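PDB 6NST: branched-chain-amino-acid aminotransferase from Pseudomonas aeruginosa, which probably catalyses the pyridoxal-phosphate-dependent, reversible transfer of an amino group between leucine, isoleucine or valine and 2-oxoglutarate. Local coordinates for residues 36-41 / 97-102; 54-59 / 79-84. The protein carries 1 engineered substitution. All coordinates share one frame; numbering follows the deposited sequence.

Interaction 1: residues 36-41 / 97-102; sequences GVFEGV and YIRPMV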
loop_
_atom_site.group_PDB
_atom_site.type_symbol
_atom_site.label_atom_id
_atom_site.label_comp_id
_atom_site.label_asym_id
_atom_site.label_seq_id
_atom_site.Cartn_x
_atom_site.Cartn_y
_atom_site.Cartn_z
ATOM N N GLY A 36 8.957 -26.266 1.128
ATOM C CA GLY A 36 9.474 -27.196 0.149
ATOM C C GLY A 36 9.301 -26.590 -1.225
ATOM O O GLY A 36 8.539 -25.637 -1.414
ATOM N N VAL A 37 10.033 -27.150 -2.180
ATOM C CA VAL A 37 9.997 -26.658 -3.550
ATOM C C VAL A 37 9.649 -27.815 -4.475
ATOM O O VAL A 37 9.899 -28.984 -4.160
ATOM C CB VAL A 37 11.333 -25.995 -3.961
ATOM C CG1 VAL A 37 11.698 -24.888 -2.981
ATOM C CG2 VAL A 37 12.447 -27.025 -4.040
ATOM N N PHE A 38 9.049 -27.486 -5.616
ATOM C CA PHE A 38 8.628 -28.506 -6.565
ATOM C C PHE A 38 8.642 -27.924 -7.970
ATOM O O PHE A 38 8.851 -26.725 -8.171
ATOM C CB PHE A 38 7.240 -29.064 -6.218
ATOM C CG PHE A 38 6.108 -28.115 -6.499
ATOM C CD1 PHE A 38 5.307 -28.284 -7.615
ATOM C CD2 PHE A 38 5.838 -27.061 -5.641
ATOM C CE1 PHE A 38 4.262 -27.418 -7.875
ATOM C CE2 PHE A 38 4.794 -26.189 -5.895
ATOM C CZ PHE A 38 4.004 -26.369 -7.015
ATOM N N GLU A 39 8.419 -28.799 -8.947
ATOM C CA GLU A 39 8.393 -28.410 -10.347
ATOM C C GLU A 39 7.268 -29.147 -11.056
ATOM O O GLU A 39 6.798 -30.196 -10.607
ATOM C CB GLU A 39 9.731 -28.699 -11.042
ATOM C CG GLU A 39 10.766 -27.595 -10.896
ATOM C CD GLU A 39 10.306 -26.289 -11.521
ATOM O OE1 GLU A 39 10.499 -25.225 -10.894
ATOM O OE2 GLU A 39 9.743 -26.330 -12.637
ATOM N N GLY A 40 6.831 -28.569 -12.169
ATOM C CA GLY A 40 5.908 -29.229 -13.068
ATOM C C GLY A 40 6.556 -29.395 -14.425
ATOM O O GLY A 40 6.907 -28.406 -15.073
ATOM N N VAL A 41 6.748 -30.639 -14.854
ATOM C CA VAL A 41 7.480 -30.938 -16.076
ATOM C C VAL A 41 6.632 -31.856 -16.944
ATOM O O VAL A 41 5.870 -32.688 -16.442
ATOM C CB VAL A 41 8.856 -31.578 -15.773
ATOM C CG1 VAL A 41 9.767 -31.484 -16.982
ATOM C CG2 VAL A 41 9.504 -30.911 -14.563
ATOM N N TYR A 97 3.150 -36.080 -17.087
ATOM C CA TYR A 97 3.435 -34.926 -16.251
ATOM C C TYR A 97 4.335 -35.391 -15.115
ATOM O O TYR A 97 4.044 -36.399 -14.462
ATOM C CB TYR A 97 2.144 -34.311 -15.705
ATOM C CG TYR A 97 2.344 -33.126 -14.785
ATOM C CD1 TYR A 97 2.368 -31.830 -15.284
ATOM C CD2 TYR A 97 2.491 -33.304 -13.415
ATOM C CE1 TYR A 97 2.545 -30.745 -14.444
ATOM C CE2 TYR A 97 2.668 -32.228 -12.570
ATOM C CZ TYR A 97 2.694 -30.951 -13.088
ATOM O OH TYR A 97 2.871 -29.879 -12.243
ATOM N N ILE A 98 5.428 -34.671 -14.894
ATOM C CA ILE A 98 6.431 -35.049 -13.908
ATOM C C ILE A 98 6.373 -34.062 -12.754
ATOM O O ILE A 98 6.271 -32.846 -12.966
ATOM C CB ILE A 98 7.840 -35.095 -14.524
ATOM C CG1 ILE A 98 7.769 -35.608 -15.961
ATOM C CG2 ILE A 98 8.749 -35.980 -13.688
ATOM C CD1 ILE A 98 9.053 -35.425 -16.737
ATOM N N ARG A 99 6.444 -34.587 -11.531
ATOM C CA ARG A 99 6.410 -33.784 -10.313
ATOM C C ARG A 99 7.691 -34.040 -9.527
ATOM O O ARG A 99 7.731 -34.916 -8.645
ATOM C CB ARG A 99 5.166 -34.097 -9.481
ATOM C CG ARG A 99 5.108 -33.390 -8.131
ATOM C CD ARG A 99 5.319 -31.895 -8.268
ATOM N NE ARG A 99 4.259 -31.258 -9.043
ATOM C CZ ARG A 99 3.138 -30.777 -8.516
ATOM N NH1 ARG A 99 2.928 -30.861 -7.209
ATOM N NH2 ARG A 99 2.227 -30.212 -9.295
ATOM N N PRO A 100 8.770 -33.323 -9.837
ATOM C CA PRO A 100 9.922 -33.309 -8.930
ATOM C C PRO A 100 9.591 -32.445 -7.723
ATOM O O PRO A 100 9.053 -31.345 -7.865
ATOM C CB PRO A 100 11.047 -32.697 -9.775
ATOM C CG PRO A 100 10.518 -32.646 -11.190
ATOM C CD PRO A 100 9.031 -32.549 -11.063
ATOM N N MET A 101 9.896 -32.952 -6.533
ATOM C CA MET A 101 9.507 -32.258 -5.313
ATOM C C MET A 101 10.568 -32.466 -4.245
ATOM O O MET A 101 10.975 -33.601 -3.977
ATOM C CB MET A 101 8.135 -32.737 -4.824
ATOM C CG MET A 101 7.453 -31.789 -3.853
ATOM S SD MET A 101 7.818 -32.161 -2.130
ATOM C CE MET A 101 6.764 -33.586 -1.870
ATOM N N VAL A 102 11.009 -31.361 -3.648
ATOM C CA VAL A 102 12.021 -31.346 -2.599
ATOM C C VAL A 102 11.340 -30.934 -1.303
ATOM O O VAL A 102 10.627 -29.924 -1.270
ATOM C CB VAL A 102 13.169 -30.384 -2.953
ATOM C CG1 VAL A 102 14.172 -30.295 -1.822
ATOM C CG2 VAL A 102 13.843 -30.808 -4.252
#
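F38 and M101 form a non-hydrogen-bonded antiparallel pair, CB of F38 lying 3.6 Å from CG of M101. The F38 ring then reaches R99: its CD1 sits over one face of the guanidinium, 3.4 Å from CZ, with the two planes 44° apart, a tilted contact. Bends at chi2 (52°) and chi3 (64°) fold R99 back toward residues 36-41 and let its NH2 donate to OH of Y97, two residues earlier on its own strand, at 3.0 Å in the guanidinium plane. Y33 and H32 of the second subunit take further guanidinium bonds. F38 also lies beside K160, the cofactor lysine by similarity, consistent with a place in the active-site wall.

Reciprocal backbone bonds join V37 with V102 and V41 with I98, where I98 N reaches V41 O at 2.6 Å; V41 CG2 packs 3.9 Å from P100 CD. Between these pairs the ladder is sparser, with the single bond E39 N to P100 O at 2.8 Å. Y97, alone here in being partly exposed, touches CA of G40 through OH at 3.2 Å.

The E39 carboxylate turns from the strand pair to R61 (salt bridge) and H58 (hydrogen bond). Helix 55-68 packs on V37, E39 and V41, while strand 118-126 continues the sheet beyond 97-102.

Interaction 2: residues 54-59 / 79-84; sequences RLQAHT and EINEAT
T59 and N81 meet through their polar groups, OG1 of T59 lying 3.0 Å from OD1 of N81, where helices 55-68 and 77-89 cross in the N-terminal alpha/beta part of this class-IV aminotransferase. The short helical segments run at 121° to each other with axes 10.1 Å apart, a separation bridged by side chains.

N81 is the main contact residue. Its OD1 also approaches CG of L55, at 3.2 Å, so an apolar branch and a hydroxyl converge on one carbonyl oxygen. On the amide's other branch, ND2 comes to 3.8 Å from OE1 of Q56, too long to count as a bond, although the two amide planes are only 19° apart. Deeper in the interface CD1 of L55 lies 3.7 Å from CG2 of T84, the two side chains running alongside in opposite senses, and the methyl groups of T59 and I80 touch.

The T59 hydroxyl is placed by its own helix: with OG1 beside the backbone N (chi1 -64°), it comes 3.1 Å from the carbonyl O of L55, one turn earlier. Its single proton therefore has two acceptors within reach, L55 O and N81 OD1. A water donates to OG1 of T84 and, weakly, to OG1 of T59, a weak water-mediated link between the helices.

Farther out, R54 occupies the N-cap position of helix 55-68 and makes a cation-pi contact with W302, while I80, A83 and T84 touch strand 118-126, on the sheet side of helix 77-89. Within that helix, I80 O accepts twice: T84 OG1 at 2.6 Å and T84 N approach it from opposite faces of the carbonyl plane.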
loop_
_atom_site.group_PDB
_atom_site.type_symbol
_atom_site.label_atom_id
_atom_site.label_comp_id
_atom_site.label_asym_id
_atom_site.label_seq_id
_atom_site.Cartn_x
_atom_site.Cartn_y
_atom_site.Cartn_z
ATOM N N ARG A 54 12.432 -29.064 -22.141
ATOM C CA ARG A 54 13.246 -28.161 -21.331
ATOM C C ARG A 54 13.502 -28.748 -19.943
ATOM O O ARG A 54 13.145 -28.176 -18.911
ATOM C CB ARG A 54 12.603 -26.776 -21.242
ATOM C CG ARG A 54 12.320 -26.161 -22.600
ATOM C CD ARG A 54 12.186 -24.654 -22.512
ATOM N NE ARG A 54 13.457 -24.013 -22.194
ATOM C CZ ARG A 54 13.645 -22.698 -22.162
ATOM N NH1 ARG A 54 12.643 -21.874 -22.431
ATOM N NH2 ARG A 54 14.839 -22.205 -21.863
ATOM N N LEU A 55 14.129 -29.925 -19.946
ATOM C CA LEU A 55 14.494 -30.574 -18.693
ATOM C C LEU A 55 15.445 -29.703 -17.879
ATOM O O LEU A 55 15.306 -29.592 -16.655
ATOM C CB LEU A 55 15.122 -31.936 -18.979
ATOM C CG LEU A 55 15.661 -32.691 -17.765
ATOM C CD1 LEU A 55 14.559 -32.907 -16.741
ATOM C CD2 LEU A 55 16.284 -34.015 -18.181
ATOM N N GLN A 56 16.408 -29.065 -18.547
ATOM C CA GLN A 56 17.417 -28.282 -17.840
ATOM C C GLN A 56 16.803 -27.067 -17.154
ATOM O O GLN A 56 17.152 -26.753 -16.009
ATOM C CB GLN A 56 18.519 -27.856 -18.813
ATOM C CG GLN A 56 19.598 -26.964 -18.210
ATOM C CD GLN A 56 20.531 -27.705 -17.267
ATOM O OE1 GLN A 56 20.418 -28.918 -17.082
ATOM N NE2 GLN A 56 21.464 -26.974 -16.665
ATOM N N ALA A 57 15.882 -26.377 -17.833
ATOM C CA ALA A 57 15.281 -25.180 -17.253
ATOM C C ALA A 57 14.450 -25.517 -16.021
ATOM O O ALA A 57 14.410 -24.739 -15.061
ATOM C CB ALA A 57 14.426 -24.460 -18.296
ATOM N N HIS A 58 13.779 -26.669 -16.028
ATOM C CA HIS A 58 12.980 -27.048 -14.870
ATOM C C HIS A 58 13.864 -27.510 -13.718
ATOM O O HIS A 58 13.564 -27.234 -12.551
ATOM C CB HIS A 58 11.968 -28.126 -15.262
ATOM C CG HIS A 58 10.817 -27.600 -16.060
ATOM N ND1 HIS A 58 9.731 -26.982 -15.479
ATOM C CD2 HIS A 58 10.590 -27.582 -17.396
ATOM C CE1 HIS A 58 8.881 -26.612 -16.421
ATOM N NE2 HIS A 58 9.378 -26.965 -17.593
ATOM N N THR A 59 14.955 -28.215 -14.027
ATOM C CA THR A 59 15.889 -28.626 -12.986
ATOM C C THR A 59 16.634 -27.427 -12.414
ATOM O O THR A 59 16.854 -27.348 -11.199
ATOM C CB THR A 59 16.869 -29.662 -13.543
ATOM O OG1 THR A 59 16.152 -30.847 -13.914
ATOM C CG2 THR A 59 17.926 -30.020 -12.506
ATOM N N GLU A 79 22.113 -35.636 -11.465
ATOM C CA GLU A 79 21.334 -36.736 -10.903
ATOM C C GLU A 79 19.840 -36.484 -11.053
ATOM O O GLU A 79 19.079 -37.406 -11.371
ATOM C CB GLU A 79 21.692 -36.944 -9.435
ATOM C CG GLU A 79 23.160 -37.209 -9.182
ATOM C CD GLU A 79 23.441 -37.533 -7.731
ATOM O OE1 GLU A 79 23.118 -38.659 -7.300
ATOM O OE2 GLU A 79 23.966 -36.654 -7.017
ATOM N N ILE A 80 19.403 -35.242 -10.831
ATOM C CA ILE A 80 17.983 -34.925 -10.940
ATOM C C ILE A 80 17.516 -35.050 -12.383
ATOM O O ILE A 80 16.436 -35.590 -12.655
ATOM C CB ILE A 80 17.701 -33.525 -10.365
ATOM C CG1 ILE A 80 18.009 -33.501 -8.869
ATOM C CG2 ILE A 80 16.256 -33.129 -10.610
ATOM C CD1 ILE A 80 17.267 -34.561 -8.081
ATOM N N ASN A 81 18.318 -34.556 -13.334
ATOM C CA ASN A 81 17.986 -34.735 -14.743
ATOM C C ASN A 81 17.878 -36.213 -15.096
ATOM O O ASN A 81 16.953 -36.626 -15.805
ATOM C CB ASN A 81 19.032 -34.055 -15.629
ATOM C CG ASN A 81 19.027 -32.547 -15.489
ATOM O OD1 ASN A 81 18.088 -31.879 -15.913
ATOM N ND2 ASN A 81 20.090 -32.003 -14.911
ATOM N N GLU A 82 18.814 -37.023 -14.601
ATOM C CA GLU A 82 18.774 -38.454 -14.876
ATOM C C GLU A 82 17.593 -39.118 -14.176
ATOM O O GLU A 82 16.943 -40.002 -14.745
ATOM C CB GLU A 82 20.091 -39.101 -14.448
ATOM C CG GLU A 82 20.508 -40.281 -15.306
ATOM C CD GLU A 82 20.838 -39.877 -16.731
ATOM O OE1 GLU A 82 21.269 -38.724 -16.941
ATOM O OE2 GLU A 82 20.662 -40.716 -17.641
ATOM N N ALA A 83 17.299 -38.700 -12.943
ATOM C CA ALA A 83 16.173 -39.279 -12.219
ATOM C C ALA A 83 14.847 -38.885 -12.854
ATOM O O ALA A 83 13.905 -39.686 -12.885
ATOM C CB ALA A 83 16.213 -38.850 -10.754
ATOM N N THR A 84 14.752 -37.653 -13.360
ATOM C CA THR A 84 13.523 -37.220 -14.017
ATOM C C THR A 84 13.240 -38.061 -15.255
ATOM O O THR A 84 12.090 -38.439 -15.511
ATOM C CB THR A 84 13.618 -35.740 -14.380
ATOM O OG1 THR A 84 14.001 -34.992 -13.219
ATOM C CG2 THR A 84 12.277 -35.227 -14.884
HETATM O O HOH W 1 13.311 -32.415 -13.043
#

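How the interactions relate
From the N terminus, the chain enters strand 36-46, passes strand 51-53, runs through helices 55-68 and 77-89, and returns in strand 96-104. Interaction 1 joins the first and last of these elements and closes the longer loop; interaction 2, closing across 19 intervening residues, falls wholly within it. The two do not cross, and their centres are 10 Å apart. Direct contacts connect them: E39 OE2 is 2.9 Å from H58 ND1, a probable hydrogen bond, and I98 CD1 lies 3.7 Å from T84 CG2. Together they join two adjacent strands of the antiparallel sheet to the helix pair packed beside it.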